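Local coordinates for metallo-beta-lactamase family protein (PDB 3R2U) that probably acts as a metal-dependent hydrolase of the metallo-beta-lactamase superfamily, binding iron, and carries a rhodanese-like domain further along its chain, at residues G168-V173 / E204-L209. Numbering follows the deposited sequence.
With FE (Fe (III) ion), chain E.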
loop_
_atom_site.group_PDB
_atom_site.type_symbol
_atom_site.label_atom_id
_atom_site.label_comp_id
_atom_site.label_asym_id
_atom_site.label_seq_id
_atom_site.Cartn_x
_atom_site.Cartn_y
_atom_site.Cartn_z
ATOM N N GLY A 168 -6.559 16.851 27.483
ATOM C CA GLY A 168 -7.842 16.307 27.056
ATOM C C GLY A 168 -8.718 17.368 26.407
ATOM O O GLY A 168 -8.273 18.090 25.521
ATOM N N ASP A 169 -9.978 17.448 26.845
ATOM C CA ASP A 169 -10.903 18.437 26.341
ATOM C C ASP A 169 -11.092 19.591 27.330
ATOM O O ASP A 169 -12.077 20.341 27.250
ATOM C CB ASP A 169 -12.243 17.782 25.974
ATOM C CG ASP A 169 -12.142 16.887 24.746
ATOM O OD1 ASP A 169 -11.116 16.922 24.039
ATOM O OD2 ASP A 169 -13.091 16.152 24.475
ATOM N N PHE A 170 -10.138 19.741 28.253
ATOM C CA PHE A 170 -10.145 20.827 29.231
ATOM C C PHE A 170 -9.650 22.108 28.544
ATOM O O PHE A 170 -10.398 23.078 28.420
ATOM C CB PHE A 170 -9.309 20.411 30.460
ATOM C CG PHE A 170 -8.883 21.548 31.348
ATOM C CD1 PHE A 170 -9.769 22.541 31.713
ATOM C CD2 PHE A 170 -7.600 21.568 31.889
ATOM C CE1 PHE A 170 -9.371 23.585 32.559
ATOM C CE2 PHE A 170 -7.190 22.604 32.731
ATOM C CZ PHE A 170 -8.083 23.618 33.064
ATOM N N ILE A 171 -8.405 22.090 28.062
ATOM C CA ILE A 171 -7.833 23.221 27.318
ATOM C C ILE A 171 -7.459 22.818 25.896
ATOM O O ILE A 171 -6.710 21.841 25.695
ATOM C CB ILE A 171 -6.543 23.751 27.964
ATOM C CG1 ILE A 171 -6.814 24.243 29.397
ATOM C CG2 ILE A 171 -5.973 24.914 27.122
ATOM C CD1 ILE A 171 -5.563 24.627 30.128
ATOM N N PHE A 172 -7.965 23.570 24.912
ATOM C CA PHE A 172 -7.606 23.350 23.508
ATOM C C PHE A 172 -6.687 24.460 23.083
ATOM O O PHE A 172 -6.434 25.398 23.856
ATOM C CB PHE A 172 -8.822 23.389 22.585
ATOM C CG PHE A 172 -9.844 22.339 22.872
ATOM C CD1 PHE A 172 -9.496 20.999 22.860
ATOM C CD2 PHE A 172 -11.170 22.686 23.092
ATOM C CE1 PHE A 172 -10.448 20.016 23.096
ATOM C CE2 PHE A 172 -12.137 21.715 23.325
ATOM C CZ PHE A 172 -11.778 20.382 23.344
ATOM N N VAL A 173 -6.159 24.357 21.868
ATOM C CA VAL A 173 -5.385 25.445 21.327
ATOM C C VAL A 173 -6.410 26.476 20.912
ATOM O O VAL A 173 -7.215 26.227 20.029
ATOM C CB VAL A 173 -4.560 25.047 20.112
ATOM C CG1 VAL A 173 -3.910 26.289 19.503
ATOM C CG2 VAL A 173 -3.523 24.007 20.496
ATOM N N GLU A 204 -8.668 28.616 36.680
ATOM C CA GLU A 204 -8.049 29.391 37.753
ATOM C C GLU A 204 -6.843 28.650 38.330
ATOM O O GLU A 204 -5.766 29.214 38.452
ATOM C CB GLU A 204 -9.091 29.662 38.861
ATOM C CG GLU A 204 -8.615 30.563 40.005
ATOM C CD GLU A 204 -9.712 30.855 41.037
ATOM O OE1 GLU A 204 -9.659 31.933 41.663
ATOM O OE2 GLU A 204 -10.633 30.024 41.219
ATOM N N SER A 205 -7.036 27.380 38.667
ATOM C CA SER A 205 -5.973 26.552 39.248
ATOM C C SER A 205 -4.802 26.317 38.259
ATOM O O SER A 205 -3.643 26.407 38.633
ATOM C CB SER A 205 -6.530 25.216 39.759
ATOM O OG SER A 205 -6.988 24.416 38.679
ATOM N N ILE A 206 -5.092 26.129 36.984
ATOM C CA ILE A 206 -4.027 25.836 36.022
ATOM C C ILE A 206 -3.078 27.031 35.756
ATOM O O ILE A 206 -1.935 26.847 35.336
ATOM C CB ILE A 206 -4.615 25.307 34.686
ATOM C CG1 ILE A 206 -3.791 24.135 34.219
ATOM C CG2 ILE A 206 -4.788 26.427 33.648
ATOM C CD1 ILE A 206 -3.847 22.966 35.200
ATOM N N LYS A 207 -3.541 28.241 36.062
ATOM C CA LYS A 207 -2.768 29.447 35.823
ATOM C C LYS A 207 -1.440 29.538 36.587
ATOM O O LYS A 207 -0.515 30.224 36.135
ATOM C CB LYS A 207 -3.602 30.692 36.140
ATOM C CG LYS A 207 -4.727 30.948 35.154
ATOM C CD LYS A 207 -5.511 32.209 35.522
ATOM C CE LYS A 207 -6.677 32.431 34.589
ATOM N NZ LYS A 207 -7.512 33.602 34.973
ATOM N N ASP A 208 -1.361 28.822 37.702
ATOM C CA ASP A 208 -0.180 28.818 38.550
ATOM C C ASP A 208 0.966 27.981 38.004
ATOM O O ASP A 208 2.068 28.035 38.522
ATOM C CB ASP A 208 -0.570 28.332 39.947
ATOM C CG ASP A 208 -1.600 29.224 40.591
ATOM O OD1 ASP A 208 -1.612 30.427 40.258
ATOM O OD2 ASP A 208 -2.392 28.728 41.421
ATOM N N LEU A 209 0.702 27.192 36.976
ATOM C CA LEU A 209 1.748 26.380 36.351
ATOM C C LEU A 209 2.709 27.303 35.565
ATOM O O LEU A 209 2.329 28.410 35.201
ATOM C CB LEU A 209 1.144 25.314 35.442
ATOM C CG LEU A 209 0.387 24.225 36.206
ATOM C CD1 LEU A 209 -0.197 23.204 35.256
ATOM C CD2 LEU A 209 1.322 23.574 37.261
HETATM FE FE FE E . -14.702 15.039 25.392
HETATM O O HOH W 1 -13.982 13.231 24.201
HETATM O O HOH W 2 -16.462 13.795 26.364
HETATM O O HOH W 3 -15.989 15.633 23.769
#
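Phe170 and Ile171 reach Ile206 across a wide backbone gap, the closest alpha carbons, CA of Ile171 and CA of Ile206, lying 9.9 Å apart, and side chains alone bridge it. Strand 164-168 belongs to a mixed sheet of the metallo-beta-lactamase fold, and the loop that follows it, which supplies the iron ligand Asp169, here meets Ile206 of helix 191-206. A type I beta turn from Ile206 to Leu209 leads the chain away, closed by a bond from Leu209 N to Ile206 O (3.1 Å).

Ile206 uses its two branches separately. Its CG1 comes to the edge of the Phe170 ring, close to the ring plane, 4.0 Å from CE2, while its CG2 meets the terminal CD1 of Ile171, also at 4.0 Å. The CB of Ile206 also lies 4.2 Å from Phe170 CZ. Phe170 sends its ring toward the helix by holding CG roughly opposite the backbone N (chi1 162°). In Ile171, chi1 of -60° sets CG1 over the centre of the Phe170 ring, 3.6 Å above its plane, and the extended outer chain (chi2 174°) then carries CD1 on to Ile206. One face of the ring is thus packed by its own neighbour and part of its edge by the helix. Met199, Ser202 and Ile203 of the same helix also touch Phe170.

On the other side of the loop, Asp169 OD2 binds the iron at 2.2 Å, alongside His80, His143 and three waters; Asp169 OD1 is hydrogen-bonded to His219. All three touching residues are buried and no hydrogen bond crosses between the segments, so the join is purely apolar: van der Waals contact packs the residues directly after an iron ligand against Ile206 of helix 191-206.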